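Local coordinates for importin subunit beta-1 (Saccharomyces cerevisiae, PDB 5OWU), which carries proteins into the nucleus, working with importin alpha, the subunit that binds the classical nuclear localization signal of the cargo, at residues H365-V370 against G394-G399; A624-L629 against V660-D665; E164-Q169 against L209-N214; Q457-G462 against W475-L480. All coordinates share one frame; numbering follows the deposited sequence.

Interaction 1 (H365-V370 against G394-G399)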
loop_
_atom_site.group_PDB
_atom_site.type_symbol
_atom_site.label_atom_id
_atom_site.label_comp_id
_atom_site.label_asym_id
_atom_site.label_seq_id
_atom_site.Cartn_x
_atom_site.Cartn_y
_atom_site.Cartn_z
ATOM N N HIS A 365 2.225 29.475 -4.478
ATOM C CA HIS A 365 1.703 30.183 -3.314
ATOM C C HIS A 365 2.436 29.815 -2.027
ATOM O O HIS A 365 2.321 30.548 -1.041
ATOM C CB HIS A 365 0.207 29.913 -3.145
ATOM C CG HIS A 365 -0.653 30.631 -4.133
ATOM N ND1 HIS A 365 -0.835 30.190 -5.427
ATOM C CD2 HIS A 365 -1.390 31.761 -4.013
ATOM C CE1 HIS A 365 -1.644 31.019 -6.062
ATOM N NE2 HIS A 365 -1.996 31.980 -5.228
ATOM N N ILE A 366 3.190 28.710 -2.008
ATOM C CA ILE A 366 3.902 28.322 -0.789
ATOM C C ILE A 366 5.200 29.102 -0.602
ATOM O O ILE A 366 5.745 29.126 0.510
ATOM C CB ILE A 366 4.201 26.809 -0.787
ATOM C CG1 ILE A 366 4.546 26.305 0.615
ATOM C CG2 ILE A 366 5.369 26.449 -1.721
ATOM C CD1 ILE A 366 3.422 26.385 1.597
ATOM N N LEU A 367 5.696 29.759 -1.652
ATOM C CA LEU A 367 7.082 30.219 -1.677
ATOM C C LEU A 367 7.351 31.313 -0.640
ATOM O O LEU A 367 8.323 31.233 0.121
ATOM C CB LEU A 367 7.431 30.716 -3.084
ATOM C CG LEU A 367 7.456 29.685 -4.224
ATOM C CD1 LEU A 367 7.426 30.367 -5.590
ATOM C CD2 LEU A 367 8.679 28.814 -4.122
ATOM N N GLU A 368 6.515 32.350 -0.598
ATOM C CA GLU A 368 6.851 33.538 0.191
ATOM C C GLU A 368 7.056 33.223 1.668
ATOM O O GLU A 368 8.121 33.555 2.216
ATOM C CB GLU A 368 5.777 34.608 -0.030
ATOM C CG GLU A 368 6.099 35.972 0.590
ATOM C CD GLU A 368 5.855 36.021 2.094
ATOM O OE1 GLU A 368 6.679 36.627 2.814
ATOM O OE2 GLU A 368 4.845 35.450 2.557
ATOM N N PRO A 369 6.100 32.599 2.372
ATOM C CA PRO A 369 6.344 32.319 3.802
ATOM C C PRO A 369 7.498 31.354 4.046
ATOM O O PRO A 369 8.266 31.523 5.010
ATOM C CB PRO A 369 4.999 31.748 4.280
ATOM C CG PRO A 369 4.316 31.255 3.039
ATOM C CD PRO A 369 4.755 32.180 1.946
ATOM N N VAL A 370 7.665 30.353 3.182
ATOM C CA VAL A 370 8.756 29.398 3.372
ATOM C C VAL A 370 10.100 30.074 3.145
ATOM O O VAL A 370 11.012 29.955 3.965
ATOM C CB VAL A 370 8.581 28.180 2.453
ATOM C CG1 VAL A 370 9.811 27.281 2.528
ATOM C CG2 VAL A 370 7.327 27.413 2.850
ATOM N N GLY A 394 13.910 22.080 1.272
ATOM C CA GLY A 394 13.735 20.827 0.566
ATOM C C GLY A 394 12.274 20.460 0.409
ATOM O O GLY A 394 11.879 19.881 -0.606
ATOM N N SER A 395 11.451 20.817 1.396
ATOM C CA SER A 395 10.030 20.490 1.358
ATOM C C SER A 395 9.240 21.303 0.339
ATOM O O SER A 395 8.091 20.938 0.067
ATOM C CB SER A 395 9.402 20.683 2.738
ATOM O OG SER A 395 9.822 19.673 3.634
ATOM N N ILE A 396 9.788 22.386 -0.220
ATOM C CA ILE A 396 9.054 23.106 -1.271
ATOM C C ILE A 396 9.631 22.855 -2.670
ATOM O O ILE A 396 9.305 23.583 -3.606
ATOM C CB ILE A 396 8.958 24.615 -0.978
ATOM C CG1 ILE A 396 10.340 25.269 -0.896
ATOM C CG2 ILE A 396 8.164 24.850 0.305
ATOM C CD1 ILE A 396 10.304 26.789 -0.995
ATOM N N MET A 397 10.439 21.810 -2.864
ATOM C CA MET A 397 11.031 21.591 -4.179
ATOM C C MET A 397 10.096 20.877 -5.145
ATOM O O MET A 397 10.423 20.743 -6.329
ATOM C CB MET A 397 12.341 20.814 -4.042
ATOM C CG MET A 397 13.472 21.678 -3.491
ATOM S SD MET A 397 13.902 23.027 -4.618
ATOM C CE MET A 397 13.100 24.408 -3.817
ATOM N N ASP A 398 8.938 20.442 -4.686
ATOM C CA ASP A 398 7.955 19.781 -5.530
ATOM C C ASP A 398 6.660 20.565 -5.372
ATOM O O ASP A 398 6.100 20.624 -4.273
ATOM C CB ASP A 398 7.809 18.311 -5.127
ATOM C CG ASP A 398 6.792 17.567 -5.960
ATOM O OD1 ASP A 398 6.379 18.077 -7.020
ATOM O OD2 ASP A 398 6.409 16.457 -5.542
ATOM N N GLY A 399 6.220 21.204 -6.454
ATOM C CA GLY A 399 5.014 21.997 -6.445
ATOM C C GLY A 399 5.130 23.272 -7.260
ATOM O O GLY A 399 4.428 23.461 -8.257
#
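Ile396 meets Ile366, Leu367 and Val370 in an apolar contact that no hydrogen bond crosses. Its two branches divide the work. Ile396 CG2 lies 3.8 Å from Ile366 CG2, and the two methyls of Val370, CG1 and CG2, each lie 3.7 Å from Ile396 CG2. The longer branch ends at Ile396 CD1, 3.6 Å from Val370 CG1. Leu367 CD2 reaches that CD1 at 4.1 Å. Val370 and Ile396 approach tip to tip, whereas Ile366 and Leu367 cross Ile396 at a slant. Ile396 CG1 sits between its backbone N and carbonyl carbon (chi1 61°), and from there the branch extends to Val370.

The contact closes one end of the helical hairpin of HEAT repeat 9. Ile396 lies in the turn after helix 383-395. It packs near the beginning of helix 367-377 and on the 3-10 turn leading into it. With an alanine here, Ile366, Leu367 and Val370 would probably lose their shared partner, and a gap would open between the helix ends. Behind Ile366 lie Phe358 and Ala359 of helix 347-362.

Ser395 OG bonds to Met391 O in its own helix and to Gln356 NE2 of helix 347-362. Gly394 O bonds to Arg437 NE of helix 425-442.

Interaction 2 (A624-L629 against V660-D665)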
loop_
_atom_site.group_PDB
_atom_site.type_symbol
_atom_site.label_atom_id
_atom_site.label_comp_id
_atom_site.label_asym_id
_atom_site.label_seq_id
_atom_site.Cartn_x
_atom_site.Cartn_y
_atom_site.Cartn_z
ATOM N N ALA A 624 20.168 -13.962 -13.997
ATOM C CA ALA A 624 20.843 -12.971 -14.833
ATOM C C ALA A 624 21.963 -13.610 -15.645
ATOM O O ALA A 624 22.115 -13.330 -16.842
ATOM C CB ALA A 624 21.394 -11.836 -13.968
ATOM N N LEU A 625 22.767 -14.464 -15.010
ATOM C CA LEU A 625 23.839 -15.139 -15.736
ATOM C C LEU A 625 23.289 -16.003 -16.871
ATOM O O LEU A 625 23.826 -15.991 -17.982
ATOM C CB LEU A 625 24.679 -15.981 -14.773
ATOM C CG LEU A 625 25.948 -16.600 -15.360
ATOM C CD1 LEU A 625 26.859 -15.535 -15.899
ATOM C CD2 LEU A 625 26.687 -17.432 -14.327
ATOM N N ALA A 626 22.219 -16.756 -16.616
ATOM C CA ALA A 626 21.592 -17.544 -17.679
ATOM C C ALA A 626 21.136 -16.654 -18.830
ATOM O O ALA A 626 21.419 -16.936 -20.002
ATOM C CB ALA A 626 20.408 -18.333 -17.117
ATOM N N ALA A 627 20.428 -15.568 -18.510
ATOM C CA ALA A 627 19.983 -14.643 -19.545
ATOM C C ALA A 627 21.157 -14.135 -20.371
ATOM O O ALA A 627 21.053 -14.007 -21.597
ATOM C CB ALA A 627 19.225 -13.471 -18.916
ATOM N N SER A 628 22.291 -13.863 -19.726
ATOM C CA SER A 628 23.428 -13.294 -20.444
ATOM C C SER A 628 24.181 -14.339 -21.265
ATOM O O SER A 628 24.660 -14.035 -22.362
ATOM C CB SER A 628 24.371 -12.612 -19.454
ATOM O OG SER A 628 23.751 -11.450 -18.924
ATOM N N LEU A 629 24.303 -15.567 -20.762
ATOM C CA LEU A 629 25.062 -16.595 -21.464
ATOM C C LEU A 629 24.263 -17.278 -22.562
ATOM O O LEU A 629 24.863 -17.844 -23.482
ATOM C CB LEU A 629 25.557 -17.664 -20.488
ATOM C CG LEU A 629 26.600 -17.246 -19.454
ATOM C CD1 LEU A 629 27.007 -18.456 -18.637
ATOM C CD2 LEU A 629 27.814 -16.619 -20.114
ATOM N N VAL A 660 10.565 -19.338 -10.809
ATOM C CA VAL A 660 9.738 -19.086 -11.989
ATOM C C VAL A 660 10.389 -18.023 -12.862
ATOM O O VAL A 660 10.339 -18.096 -14.095
ATOM C CB VAL A 660 8.311 -18.674 -11.587
ATOM C CG1 VAL A 660 7.512 -18.241 -12.823
ATOM C CG2 VAL A 660 7.599 -19.815 -10.895
ATOM N N GLY A 661 10.998 -17.013 -12.238
ATOM C CA GLY A 661 11.706 -16.004 -13.008
ATOM C C GLY A 661 12.894 -16.566 -13.760
ATOM O O GLY A 661 13.245 -16.076 -14.841
ATOM N N PHE A 662 13.540 -17.591 -13.201
ATOM C CA PHE A 662 14.564 -18.309 -13.951
ATOM C C PHE A 662 13.969 -18.947 -15.197
ATOM O O PHE A 662 14.529 -18.838 -16.297
ATOM C CB PHE A 662 15.214 -19.380 -13.078
ATOM C CG PHE A 662 16.221 -20.222 -13.811
ATOM C CD1 PHE A 662 17.526 -19.791 -13.960
ATOM C CD2 PHE A 662 15.859 -21.439 -14.358
ATOM C CE1 PHE A 662 18.457 -20.563 -14.636
ATOM C CE2 PHE A 662 16.783 -22.214 -15.039
ATOM C CZ PHE A 662 18.084 -21.774 -15.178
ATOM N N ILE A 663 12.830 -19.629 -15.044
ATOM C CA ILE A 663 12.182 -20.212 -16.219
ATOM C C ILE A 663 11.896 -19.127 -17.254
ATOM O O ILE A 663 12.150 -19.305 -18.452
ATOM C CB ILE A 663 10.904 -20.971 -15.815
ATOM C CG1 ILE A 663 11.239 -22.087 -14.830
ATOM C CG2 ILE A 663 10.221 -21.564 -17.056
ATOM C CD1 ILE A 663 10.023 -22.772 -14.231
ATOM N N ALA A 664 11.382 -17.977 -16.804
ATOM C CA ALA A 664 11.120 -16.871 -17.721
ATOM C C ALA A 664 12.383 -16.467 -18.467
ATOM O O ALA A 664 12.350 -16.247 -19.684
ATOM C CB ALA A 664 10.554 -15.671 -16.959
ATOM N N ASP A 665 13.510 -16.372 -17.761
ATOM C CA ASP A 665 14.750 -15.965 -18.416
ATOM C C ASP A 665 15.209 -16.995 -19.442
ATOM O O ASP A 665 15.524 -16.638 -20.583
ATOM C CB ASP A 665 15.842 -15.719 -17.377
ATOM C CG ASP A 665 15.813 -14.311 -16.838
ATOM O OD1 ASP A 665 15.669 -13.379 -17.659
ATOM O OD2 ASP A 665 15.911 -14.133 -15.603
#
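Ala626 and Phe662 form the buried part of this contact. Ala626 CB touches Phe662 CE1 at 3.9 Å, coming to the ring obliquely. Phe662 CG stands anti to the backbone N (chi1 176°), which swings the ring across to the neighbouring helix. The same ring meets Phe640 edge-to-face and also touches Ile622 and Ser623 of helix 615-629. Ala626 in turn packs on Phe633.

The two helices, 615-629 and 655-669, are the second helices of HEAT repeats 14 and 15. They lie side by side and run in the same general direction. The CA atoms of Ala627 and Asp665 are 5.5 Å apart, a closeness consistent with the alanines on the facing side of helix 615-629.

The other side of the contact is more open. Ala627 and Asp665 are both partly exposed. Ala627 CB lies 3.8 Å from Asp665 OD1, a van der Waals contact with no hydrogen bond. The carboxylate has its charged partner in a third helix, where Asp665 OD2 forms a salt bridge with Arg585 of helix 563-586. Ala627 also touches Arg585.

No hydrogen bond joins the two segments. Between them the contact is van der Waals packing, apolar at Phe662 and methyl against carboxylate at Asp665. The charge of Asp665 is probably balanced by Arg585, which lies in HEAT repeat 13.

Interaction 3 (E164-Q169 against L209-N214)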
loop_
_atom_site.group_PDB
_atom_site.type_symbol
_atom_site.label_atom_id
_atom_site.label_comp_id
_atom_site.label_asym_id
_atom_site.label_seq_id
_atom_site.Cartn_x
_atom_site.Cartn_y
_atom_site.Cartn_z
ATOM N N GLU A 164 -17.644 -1.400 11.918
ATOM C CA GLU A 164 -16.367 -1.873 11.392
ATOM C C GLU A 164 -16.507 -3.228 10.697
ATOM O O GLU A 164 -15.864 -3.473 9.671
ATOM C CB GLU A 164 -15.355 -1.947 12.536
ATOM C CG GLU A 164 -13.987 -2.464 12.146
ATOM C CD GLU A 164 -13.059 -2.566 13.337
ATOM O OE1 GLU A 164 -13.556 -2.821 14.457
ATOM O OE2 GLU A 164 -11.837 -2.385 13.154
ATOM N N SER A 165 -17.344 -4.117 11.235
ATOM C CA SER A 165 -17.460 -5.478 10.708
ATOM C C SER A 165 -18.244 -5.530 9.404
ATOM O O SER A 165 -18.015 -6.429 8.589
ATOM C CB SER A 165 -18.129 -6.393 11.737
ATOM O OG SER A 165 -17.214 -6.837 12.722
ATOM N N ALA A 166 -19.178 -4.607 9.197
ATOM C CA ALA A 166 -19.861 -4.511 7.916
ATOM C C ALA A 166 -18.880 -4.102 6.822
ATOM O O ALA A 166 -17.895 -3.399 7.069
ATOM C CB ALA A 166 -21.001 -3.500 7.997
ATOM N N ASP A 167 -19.161 -4.541 5.601
ATOM C CA ASP A 167 -18.282 -4.226 4.483
ATOM C C ASP A 167 -18.242 -2.712 4.263
ATOM O O ASP A 167 -19.291 -2.057 4.287
ATOM C CB ASP A 167 -18.762 -4.931 3.213
ATOM C CG ASP A 167 -17.963 -4.538 1.983
ATOM O OD1 ASP A 167 -16.899 -5.144 1.741
ATOM O OD2 ASP A 167 -18.401 -3.624 1.254
ATOM N N PRO A 168 -17.061 -2.124 4.043
ATOM C CA PRO A 168 -17.011 -0.669 3.825
ATOM C C PRO A 168 -17.831 -0.223 2.632
ATOM O O PRO A 168 -18.412 0.868 2.653
ATOM C CB PRO A 168 -15.514 -0.400 3.613
ATOM C CG PRO A 168 -14.982 -1.687 3.087
ATOM C CD PRO A 168 -15.743 -2.749 3.823
ATOM N N GLN A 169 -17.895 -1.046 1.592
ATOM C CA GLN A 169 -18.620 -0.720 0.368
ATOM C C GLN A 169 -19.966 -1.442 0.378
ATOM O O GLN A 169 -20.244 -2.336 -0.423
ATOM C CB GLN A 169 -17.774 -1.098 -0.846
ATOM C CG GLN A 169 -18.407 -0.839 -2.202
ATOM C CD GLN A 169 -17.572 -1.409 -3.332
ATOM O OE1 GLN A 169 -16.511 -1.989 -3.101
ATOM N NE2 GLN A 169 -18.049 -1.252 -4.559
ATOM N N LEU A 209 -18.987 6.408 10.147
ATOM C CA LEU A 209 -19.133 7.479 9.160
ATOM C C LEU A 209 -19.577 6.988 7.782
ATOM O O LEU A 209 -20.342 7.674 7.093
ATOM C CB LEU A 209 -17.824 8.257 9.048
ATOM C CG LEU A 209 -17.508 9.073 10.304
ATOM C CD1 LEU A 209 -16.195 9.783 10.148
ATOM C CD2 LEU A 209 -18.607 10.077 10.640
ATOM N N ILE A 210 -19.116 5.816 7.346
ATOM C CA ILE A 210 -19.456 5.383 5.992
ATOM C C ILE A 210 -20.923 5.002 5.850
ATOM O O ILE A 210 -21.400 4.837 4.721
ATOM C CB ILE A 210 -18.524 4.229 5.557
ATOM C CG1 ILE A 210 -17.099 4.773 5.397
ATOM C CG2 ILE A 210 -18.983 3.600 4.244
ATOM C CD1 ILE A 210 -16.094 3.825 4.768
ATOM N N PHE A 211 -21.666 4.901 6.953
ATOM C CA PHE A 211 -23.061 4.475 6.910
ATOM C C PHE A 211 -24.053 5.601 7.159
ATOM O O PHE A 211 -25.251 5.331 7.286
ATOM C CB PHE A 211 -23.287 3.358 7.928
ATOM C CG PHE A 211 -22.457 2.147 7.668
ATOM C CD1 PHE A 211 -22.789 1.276 6.644
ATOM C CD2 PHE A 211 -21.334 1.885 8.430
ATOM C CE1 PHE A 211 -22.020 0.158 6.395
ATOM C CE2 PHE A 211 -20.562 0.769 8.185
ATOM C CZ PHE A 211 -20.907 -0.095 7.164
ATOM N N ILE A 212 -23.605 6.855 7.205
ATOM C CA ILE A 212 -24.482 7.949 7.590
ATOM C C ILE A 212 -24.625 8.977 6.468
ATOM O O ILE A 212 -24.953 10.124 6.730
ATOM C CB ILE A 212 -24.005 8.605 8.902
ATOM C CG1 ILE A 212 -22.687 9.364 8.708
ATOM C CG2 ILE A 212 -23.816 7.544 9.987
ATOM C CD1 ILE A 212 -22.304 10.229 9.897
ATOM N N LYS A 213 -24.388 8.575 5.214
ATOM C CA LYS A 213 -24.565 9.498 4.092
ATOM C C LYS A 213 -25.929 10.174 4.145
ATOM O O LYS A 213 -26.039 11.401 4.027
ATOM C CB LYS A 213 -24.403 8.757 2.764
ATOM C CG LYS A 213 -23.093 8.004 2.605
ATOM C CD LYS A 213 -22.302 8.477 1.391
ATOM C CE LYS A 213 -21.369 7.383 0.878
ATOM N NZ LYS A 213 -20.489 6.834 1.948
ATOM N N ASN A 214 -26.989 9.382 4.315
ATOM C CA ASN A 214 -28.332 9.947 4.322
ATOM C C ASN A 214 -28.499 10.971 5.435
ATOM O O ASN A 214 -29.199 11.972 5.252
ATOM C CB ASN A 214 -29.368 8.831 4.453
ATOM C CG ASN A 214 -29.385 7.914 3.244
ATOM O OD1 ASN A 214 -28.973 8.305 2.151
ATOM N ND2 ASN A 214 -29.862 6.691 3.432
#
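Phe211 reaches across to Ala166 and Asp167 with the far end of its ring. Phe211 CZ is 3.5 Å from Ala166 CB and 3.8 Å from Asp167 O. Both partners approach the ring obliquely. Phe211 CG stands anti to its carbonyl carbon (chi1 -61°), and this sends the ring out toward the other segment. Ala166 is the first residue to leave the helical path after helix 149-165, and its methyl points toward Phe211. Leu173 also touches the ring.

The contact joins two turns at the ends of HEAT repeat helices. Residues 166-169 follow the last helix of HEAT repeat 4. Residues 209-212 lie between helix 195-208 of HEAT repeat 5 and the short helix 213-216, and Ile212 occupies the N-cap position before that short helix. A serine in place of Phe211 would probably leave Ala166 and the Asp167 carbonyl without their ring partner and open a gap between the turns.

Pro168 and Ile210 make the more exposed part. Pro168 O lies 3.2 Å from Ile210 CG2, but Pro168 is poorly ordered, so this close approach is uncertain. The side chains meet more loosely, with Pro168 CB 4.4 Å from Ile210 CD1. Ile210 also packs on Leu254 of helix 238-255. The CB of Asp167 points away from residues 209-214.

Interaction 4 (Q457-G462 against W475-L480)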
loop_
_atom_site.group_PDB
_atom_site.type_symbol
_atom_site.label_atom_id
_atom_site.label_comp_id
_atom_site.label_asym_id
_atom_site.label_seq_id
_atom_site.Cartn_x
_atom_site.Cartn_y
_atom_site.Cartn_z
ATOM N N GLN A 457 31.005 17.149 -4.995
ATOM C CA GLN A 457 32.008 17.122 -3.936
ATOM C C GLN A 457 31.356 17.015 -2.562
ATOM O O GLN A 457 31.838 16.275 -1.696
ATOM C CB GLN A 457 32.900 18.365 -4.022
ATOM C CG GLN A 457 34.321 18.136 -3.531
ATOM C CD GLN A 457 35.014 16.991 -4.260
ATOM O OE1 GLN A 457 34.991 16.914 -5.494
ATOM N NE2 GLN A 457 35.616 16.083 -3.497
ATOM N N ALA A 458 30.252 17.732 -2.344
ATOM C CA ALA A 458 29.557 17.623 -1.063
ATOM C C ALA A 458 29.047 16.207 -0.841
ATOM O O ALA A 458 29.084 15.692 0.281
ATOM C CB ALA A 458 28.399 18.616 -0.991
ATOM N N CYS A 459 28.558 15.562 -1.902
ATOM C CA CYS A 459 28.108 14.182 -1.763
ATOM C C CYS A 459 29.273 13.257 -1.435
ATOM O O CYS A 459 29.130 12.331 -0.624
ATOM C CB CYS A 459 27.407 13.716 -3.038
ATOM S SG CYS A 459 25.789 14.478 -3.324
ATOM N N LEU A 460 30.431 13.485 -2.065
ATOM C CA LEU A 460 31.592 12.627 -1.847
ATOM C C LEU A 460 32.129 12.771 -0.432
ATOM O O LEU A 460 32.501 11.775 0.198
ATOM C CB LEU A 460 32.688 12.955 -2.861
ATOM C CG LEU A 460 32.403 12.612 -4.321
ATOM C CD1 LEU A 460 33.568 13.050 -5.180
ATOM C CD2 LEU A 460 32.140 11.115 -4.497
ATOM N N ILE A 461 32.207 14.002 0.076
ATOM C CA ILE A 461 32.570 14.192 1.477
ATOM C C ILE A 461 31.535 13.538 2.384
ATOM O O ILE A 461 31.879 12.902 3.388
ATOM C CB ILE A 461 32.729 15.693 1.794
ATOM C CG1 ILE A 461 33.848 16.322 0.953
ATOM C CG2 ILE A 461 32.983 15.913 3.283
ATOM C CD1 ILE A 461 35.195 15.634 1.061
ATOM N N GLY A 462 30.251 13.689 2.053
ATOM C CA GLY A 462 29.209 13.171 2.924
ATOM C C GLY A 462 29.183 11.657 3.001
ATOM O O GLY A 462 28.812 11.092 4.033
ATOM N N TRP A 475 21.269 8.366 -1.590
ATOM C CA TRP A 475 19.955 8.678 -2.162
ATOM C C TRP A 475 20.040 9.872 -3.103
ATOM O O TRP A 475 19.435 9.888 -4.188
ATOM C CB TRP A 475 18.959 8.957 -1.025
ATOM C CG TRP A 475 17.567 9.410 -1.435
ATOM C CD1 TRP A 475 16.559 8.624 -1.917
ATOM C CD2 TRP A 475 17.028 10.744 -1.354
ATOM N NE1 TRP A 475 15.436 9.382 -2.160
ATOM C CE2 TRP A 475 15.695 10.684 -1.819
ATOM C CE3 TRP A 475 17.544 11.977 -0.937
ATOM C CZ2 TRP A 475 14.870 11.813 -1.883
ATOM C CZ3 TRP A 475 16.720 13.108 -1.004
ATOM C CH2 TRP A 475 15.400 13.010 -1.474
ATOM N N THR A 476 20.795 10.894 -2.693
ATOM C CA THR A 476 20.956 12.097 -3.498
ATOM C C THR A 476 21.685 11.795 -4.798
ATOM O O THR A 476 21.328 12.327 -5.855
ATOM C CB THR A 476 21.701 13.152 -2.679
ATOM O OG1 THR A 476 20.836 13.621 -1.636
ATOM C CG2 THR A 476 22.168 14.333 -3.540
ATOM N N ILE A 477 22.707 10.941 -4.740
ATOM C CA ILE A 477 23.422 10.564 -5.957
ATOM C C ILE A 477 22.488 9.830 -6.909
ATOM O O ILE A 477 22.471 10.095 -8.120
ATOM C CB ILE A 477 24.666 9.727 -5.606
ATOM C CG1 ILE A 477 25.720 10.622 -4.946
ATOM C CG2 ILE A 477 25.239 9.057 -6.844
ATOM C CD1 ILE A 477 26.847 9.867 -4.283
ATOM N N ILE A 478 21.680 8.911 -6.378
ATOM C CA ILE A 478 20.683 8.249 -7.214
ATOM C C ILE A 478 19.826 9.292 -7.927
ATOM O O ILE A 478 19.655 9.248 -9.151
ATOM C CB ILE A 478 19.834 7.281 -6.370
ATOM C CG1 ILE A 478 20.679 6.066 -5.984
ATOM C CG2 ILE A 478 18.583 6.827 -7.139
ATOM C CD1 ILE A 478 20.043 5.188 -4.908
ATOM N N ASN A 479 19.302 10.268 -7.178
ATOM C CA ASN A 479 18.464 11.302 -7.797
ATOM C C ASN A 479 19.214 12.057 -8.890
ATOM O O ASN A 479 18.670 12.310 -9.974
ATOM C CB ASN A 479 17.967 12.280 -6.741
ATOM C CG ASN A 479 16.990 11.651 -5.791
ATOM O OD1 ASN A 479 16.546 10.530 -6.008
ATOM N ND2 ASN A 479 16.631 12.377 -4.735
ATOM N N LEU A 480 20.458 12.455 -8.611
ATOM C CA LEU A 480 21.239 13.185 -9.603
ATOM C C LEU A 480 21.366 12.393 -10.890
ATOM O O LEU A 480 21.136 12.924 -11.985
ATOM C CB LEU A 480 22.626 13.509 -9.057
ATOM C CG LEU A 480 22.756 14.727 -8.156
ATOM C CD1 LEU A 480 24.155 14.760 -7.558
ATOM C CD2 LEU A 480 22.469 16.005 -8.929
#
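The two antiparallel helices of HEAT repeat 11, 452-463 and 467-484, meet here through Cys459 on the first and Thr476 and Ile477 on the second. All three residues are buried. This is the interior of the helical hairpin that defines a HEAT repeat. The closest pair of CA atoms across the contact, those of Cys459 and Ile477, is 7.3 Å apart.

The CB of Cys459 points toward helix 467-484, and the two side-chain atoms share the partners. Cys459 SG touches Thr476 CG2 at 3.6 Å. Cys459 CB lies against Ile477, 4.0 Å from Ile477 CG1 and 4.1 Å from Ile477 CD1. No hydrogen bond crosses between the helices at this point.

Thr476 shows two different sides. Its OG1 lies beside the backbone N (chi1 -70°), which puts CG2 anti to that N and turns the methyl to the sulfur. The hydroxyl serves other partners. Thr476 OG1 is hydrogen-bonded to two carbonyl oxygens, Asn472 O, one turn back in its own helix, and Ala432 O of helix 425-442 in HEAT repeat 10. Its one proton must be shared between them. A buried polar atom is thus satisfied, while the methyl is kept for the apolar side.

Ile477 reaches on to the next repeat, where it touches Leu499 and Leu503 of helix 496-507. It also meets Leu463 of the first helix. On the Cys459 side, Ile477 CG1 has a second, longer approach, to the SG atom at 4.2 Å.

From the N terminus, interaction 3 comes first. It closes a loop of 39 residues and joins the turns that follow the last helices of HEAT repeats 4 and 5. Interaction 1 then closes 23 residues within repeat 9, and interaction 4 closes 12 within repeat 11. Interaction 2 comes last, closes 30 residues and joins repeats 14 and 15. The four follow in series; none nests or crosses. Interactions 1 and 4 lie nearest each other, about 8 Å between nearest atoms, and helix 425-442 touches both. Interactions 2 and 3 lie on opposite sides of the chain's centre, with their centres about 48 Å apart.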